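Local coordinates for MmcQ/YjbR family DNA-binding protein (Pseudomonas syringae pv. tomato, PDB 3H9X), which probably binds DNA through a "double wing" motif, although its precise cellular role is not established, at residues D37-E49 and D56-P68. Residues are numbered along the deposited sequence; the frame is centred on the assembly and turned at random.
Sequences DKWYALLMDIPAE and DKRVDVIDLKVQP
Met-44 and Val-61 sit opposite each other at the middle of an antiparallel hairpin, joined by a reciprocal pair of backbone hydrogen bonds, Met-44 N to Val-61 O and Val-61 N to Met-44 O, both 2.9 Å. Leu-42/Asp-63 and Ile-46/Val-59 are paired the same way, and Ala-48 N extends the ladder to Lys-57 O. On the face of Leu-42, Met-44 and Ile-46 the two strands pack closely. The selenomethionine chain of Met-44 bends at its last torsion (chi3 -84°), which lays CE across the carboxylate of Asp-63, 3.6 Å from OD1; that oxygen is hydrogen-bonded by Thr-93 on the next strand. Farther along, Ile-46 CG1 meets Val-59 CG2 at 3.7 Å, while its CD1 reaches Val-61 CG2. On the other face, Leu-43 CD1 touches Ile-62 CG2 at 3.6 Å, and the side chains of Ile-62 and Leu-64 pack against helix 102-115.

Toward the turn the contact becomes more polar and opens to solvent. Arg-58 folds back at chi2 and chi3, bringing NH2 3.0 Å from Asp-45 OD2 in a salt bridge that meets the carboxylate from above its plane; Pro-47 lies alongside, over the rim of one guanidinium face. Asp-45 OD1 lies 2.7 Å from Asp-60 OD1, their carboxylate planes turned 77° from each other. Arg-58 on Asp-45 and Arg-3 on Asp-60 probably offset the crowded negative charge.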
# COMPACT_ATOMS: atom_id res chain seq x y z
N ASP A 37 2.20 15.25 7.93
CA ASP A 37 1.61 14.05 8.51
C ASP A 37 0.67 13.36 7.52
O ASP A 37 -0.28 12.67 7.93
CB ASP A 37 0.85 14.42 9.79
CG ASP A 37 1.75 15.05 10.86
OD1 ASP A 37 1.21 15.47 11.91
OD2 ASP A 37 2.99 15.12 10.66
N LYS A 38 0.91 13.53 6.23
CA LYS A 38 0.07 12.89 5.22
C LYS A 38 0.52 11.47 4.92
O LYS A 38 1.70 11.22 4.66
CB LYS A 38 0.04 13.72 3.93
CG LYS A 38 -0.68 15.05 4.06
CD LYS A 38 -0.96 15.67 2.70
CE LYS A 38 -1.73 16.98 2.87
NZ LYS A 38 -2.34 17.48 1.59
N TRP A 39 -0.43 10.54 4.96
CA TRP A 39 -0.18 9.13 4.70
C TRP A 39 0.13 8.95 3.23
O TRP A 39 -0.55 9.52 2.39
CB TRP A 39 -1.43 8.30 5.01
CG TRP A 39 -1.86 8.33 6.44
CD1 TRP A 39 -1.35 9.11 7.45
CD2 TRP A 39 -2.88 7.52 7.03
NE1 TRP A 39 -1.99 8.83 8.62
CE2 TRP A 39 -2.94 7.86 8.40
CE3 TRP A 39 -3.75 6.53 6.54
CZ2 TRP A 39 -3.84 7.25 9.28
CZ3 TRP A 39 -4.64 5.93 7.41
CH2 TRP A 39 -4.68 6.29 8.77
N TYR A 40 1.14 8.14 2.92
CA TYR A 40 1.49 7.88 1.53
C TYR A 40 1.60 6.38 1.30
O TYR A 40 1.87 5.93 0.20
CB TYR A 40 2.80 8.62 1.17
CG TYR A 40 4.07 8.07 1.80
CD1 TYR A 40 4.71 6.96 1.25
CD2 TYR A 40 4.62 8.66 2.94
CE1 TYR A 40 5.89 6.45 1.82
CE2 TYR A 40 5.79 8.15 3.52
CZ TYR A 40 6.42 7.04 2.95
OH TYR A 40 7.56 6.50 3.52
N ALA A 41 1.35 5.62 2.36
CA ALA A 41 1.43 4.16 2.34
C ALA A 41 0.68 3.55 3.54
O ALA A 41 0.88 3.96 4.69
CB ALA A 41 2.89 3.73 2.38
N LEU A 42 -0.18 2.57 3.25
CA LEU A 42 -0.98 1.88 4.28
C LEU A 42 -0.73 0.37 4.18
O LEU A 42 -1.19 -0.29 3.24
CB LEU A 42 -2.47 2.15 4.06
CG LEU A 42 -3.43 2.27 5.25
CD1 LEU A 42 -4.83 2.00 4.73
CD2 LEU A 42 -3.10 1.30 6.37
N LEU A 43 -0.01 -0.16 5.15
CA LEU A 43 0.30 -1.58 5.20
C LEU A 43 -0.76 -2.26 6.04
O LEU A 43 -1.05 -1.82 7.14
CB LEU A 43 1.67 -1.77 5.84
CG LEU A 43 2.14 -3.20 6.07
CD1 LEU A 43 2.37 -3.85 4.75
CD2 LEU A 43 3.40 -3.19 6.91
N MSE A 44 -1.34 -3.34 5.51
CA MSE A 44 -2.37 -4.09 6.23
C MSE A 44 -2.33 -5.57 5.95
O MSE A 44 -1.93 -6.00 4.88
CB MSE A 44 -3.76 -3.61 5.85
CG MSE A 44 -4.08 -2.18 6.18
SE MSE A 44 -5.86 -1.71 5.50
CE MSE A 44 -5.37 -1.27 3.69
N ASP A 45 -2.79 -6.33 6.93
CA ASP A 45 -2.89 -7.77 6.84
C ASP A 45 -4.39 -8.03 6.82
O ASP A 45 -5.05 -7.85 7.85
CB ASP A 45 -2.28 -8.42 8.07
CG ASP A 45 -2.52 -9.91 8.12
OD1 ASP A 45 -2.03 -10.62 7.21
OD2 ASP A 45 -3.20 -10.36 9.07
N ILE A 46 -4.95 -8.43 5.68
CA ILE A 46 -6.39 -8.64 5.59
C ILE A 46 -6.83 -9.98 5.01
O ILE A 46 -6.04 -10.70 4.40
CB ILE A 46 -7.06 -7.54 4.72
CG1 ILE A 46 -6.51 -7.60 3.30
CG2 ILE A 46 -6.82 -6.18 5.34
CD1 ILE A 46 -7.27 -6.77 2.29
N PRO A 47 -8.12 -10.33 5.20
CA PRO A 47 -8.66 -11.58 4.67
C PRO A 47 -8.70 -11.49 3.14
O PRO A 47 -9.24 -10.53 2.59
CB PRO A 47 -10.07 -11.63 5.28
CG PRO A 47 -9.90 -10.89 6.57
CD PRO A 47 -9.08 -9.71 6.14
N ALA A 48 -8.12 -12.46 2.45
CA ALA A 48 -8.09 -12.45 1.00
C ALA A 48 -9.43 -12.03 0.39
O ALA A 48 -9.46 -11.23 -0.57
CB ALA A 48 -7.68 -13.83 0.48
N GLU A 49 -10.53 -12.54 0.95
CA GLU A 49 -11.89 -12.24 0.47
C GLU A 49 -12.21 -10.74 0.32
O GLU A 49 -12.77 -10.34 -0.70
CB GLU A 49 -12.93 -12.91 1.40
CG GLU A 49 -12.98 -12.31 2.81
CD GLU A 49 -14.37 -12.39 3.46
OE1 GLU A 49 -15.38 -11.98 2.80
OE2 GLU A 49 -14.46 -12.84 4.64
N ASP A 56 -9.78 -19.31 1.81
CA ASP A 56 -9.92 -18.83 3.20
C ASP A 56 -8.51 -18.57 3.77
O ASP A 56 -8.04 -19.26 4.68
CB ASP A 56 -10.68 -19.86 4.07
CG ASP A 56 -11.08 -19.31 5.45
OD1 ASP A 56 -11.84 -20.02 6.18
OD2 ASP A 56 -10.64 -18.18 5.81
N LYS A 57 -7.87 -17.55 3.21
CA LYS A 57 -6.52 -17.18 3.59
C LYS A 57 -6.39 -15.68 3.80
O LYS A 57 -7.21 -14.92 3.32
CB LYS A 57 -5.57 -17.61 2.49
CG LYS A 57 -5.84 -16.89 1.21
CD LYS A 57 -4.59 -16.91 0.33
CE LYS A 57 -4.84 -16.12 -0.96
NZ LYS A 57 -3.59 -15.84 -1.75
N ARG A 58 -5.35 -15.26 4.52
CA ARG A 58 -5.10 -13.83 4.73
C ARG A 58 -4.07 -13.38 3.66
O ARG A 58 -3.41 -14.22 3.02
CB ARG A 58 -4.48 -13.56 6.11
CG ARG A 58 -4.92 -14.43 7.30
CD ARG A 58 -5.97 -13.76 8.13
NE ARG A 58 -5.68 -12.35 8.31
CZ ARG A 58 -6.50 -11.49 8.90
NH1 ARG A 58 -7.68 -11.89 9.38
NH2 ARG A 58 -6.17 -10.21 9.02
N VAL A 59 -3.93 -12.07 3.50
CA VAL A 59 -2.96 -11.47 2.56
C VAL A 59 -2.37 -10.15 3.13
O VAL A 59 -3.01 -9.48 3.94
CB VAL A 59 -3.60 -11.14 1.17
CG1 VAL A 59 -3.94 -12.43 0.43
CG2 VAL A 59 -4.84 -10.29 1.35
N ASP A 60 -1.16 -9.80 2.72
CA ASP A 60 -0.57 -8.55 3.17
C ASP A 60 -0.58 -7.62 1.97
O ASP A 60 -0.04 -7.96 0.92
CB ASP A 60 0.86 -8.74 3.67
CG ASP A 60 0.93 -8.97 5.17
OD1 ASP A 60 -0.11 -9.34 5.76
OD2 ASP A 60 2.04 -8.80 5.74
N VAL A 61 -1.20 -6.45 2.14
CA VAL A 61 -1.32 -5.47 1.06
C VAL A 61 -0.88 -4.08 1.50
O VAL A 61 -0.83 -3.78 2.69
CB VAL A 61 -2.81 -5.43 0.54
CG1 VAL A 61 -3.31 -6.84 0.28
CG2 VAL A 61 -3.74 -4.75 1.57
N ILE A 62 -0.52 -3.23 0.54
CA ILE A 62 -0.15 -1.86 0.85
C ILE A 62 -1.01 -0.97 -0.03
O ILE A 62 -1.25 -1.27 -1.20
CB ILE A 62 1.31 -1.51 0.56
CG1 ILE A 62 1.67 -1.93 -0.85
CG2 ILE A 62 2.20 -2.11 1.63
CD1 ILE A 62 2.97 -1.39 -1.34
N ASP A 63 -1.47 0.13 0.56
CA ASP A 63 -2.28 1.09 -0.16
C ASP A 63 -1.40 2.27 -0.49
O ASP A 63 -0.68 2.78 0.37
CB ASP A 63 -3.48 1.51 0.68
CG ASP A 63 -4.65 0.57 0.49
OD1 ASP A 63 -4.43 -0.64 0.26
OD2 ASP A 63 -5.80 1.04 0.59
N LEU A 64 -1.47 2.68 -1.75
CA LEU A 64 -0.67 3.78 -2.28
C LEU A 64 -1.56 4.78 -2.99
O LEU A 64 -2.59 4.42 -3.54
CB LEU A 64 0.38 3.21 -3.25
CG LEU A 64 1.77 2.83 -2.72
CD1 LEU A 64 1.69 2.19 -1.35
CD2 LEU A 64 2.44 1.91 -3.72
N LYS A 65 -1.17 6.05 -2.98
CA LYS A 65 -1.98 7.08 -3.64
C LYS A 65 -1.50 7.29 -5.06
O LYS A 65 -0.30 7.31 -5.33
CB LYS A 65 -1.87 8.39 -2.86
CG LYS A 65 -2.85 9.48 -3.26
CD LYS A 65 -2.57 10.74 -2.44
CE LYS A 65 -3.83 11.36 -1.85
NZ LYS A 65 -4.86 11.68 -2.88
N VAL A 66 -2.43 7.43 -5.98
CA VAL A 66 -2.06 7.63 -7.37
C VAL A 66 -2.93 8.71 -7.96
O VAL A 66 -3.86 9.20 -7.31
CB VAL A 66 -2.21 6.33 -8.20
CG1 VAL A 66 -1.40 5.21 -7.55
CG2 VAL A 66 -3.66 5.93 -8.29
N GLN A 67 -2.63 9.10 -9.19
CA GLN A 67 -3.42 10.11 -9.88
C GLN A 67 -4.70 9.45 -10.39
O GLN A 67 -4.66 8.41 -11.04
CB GLN A 67 -2.62 10.71 -11.02
CG GLN A 67 -1.41 11.49 -10.55
CD GLN A 67 -0.17 11.14 -11.34
OE1 GLN A 67 -0.08 11.41 -12.55
NE2 GLN A 67 0.81 10.54 -10.67
N PRO A 68 -5.85 10.06 -10.10
CA PRO A 68 -7.15 9.54 -10.52
C PRO A 68 -7.26 9.02 -11.96
O PRO A 68 -8.06 8.13 -12.24
CB PRO A 68 -8.10 10.71 -10.22
CG PRO A 68 -7.19 11.92 -10.34
CD PRO A 68 -5.97 11.45 -9.61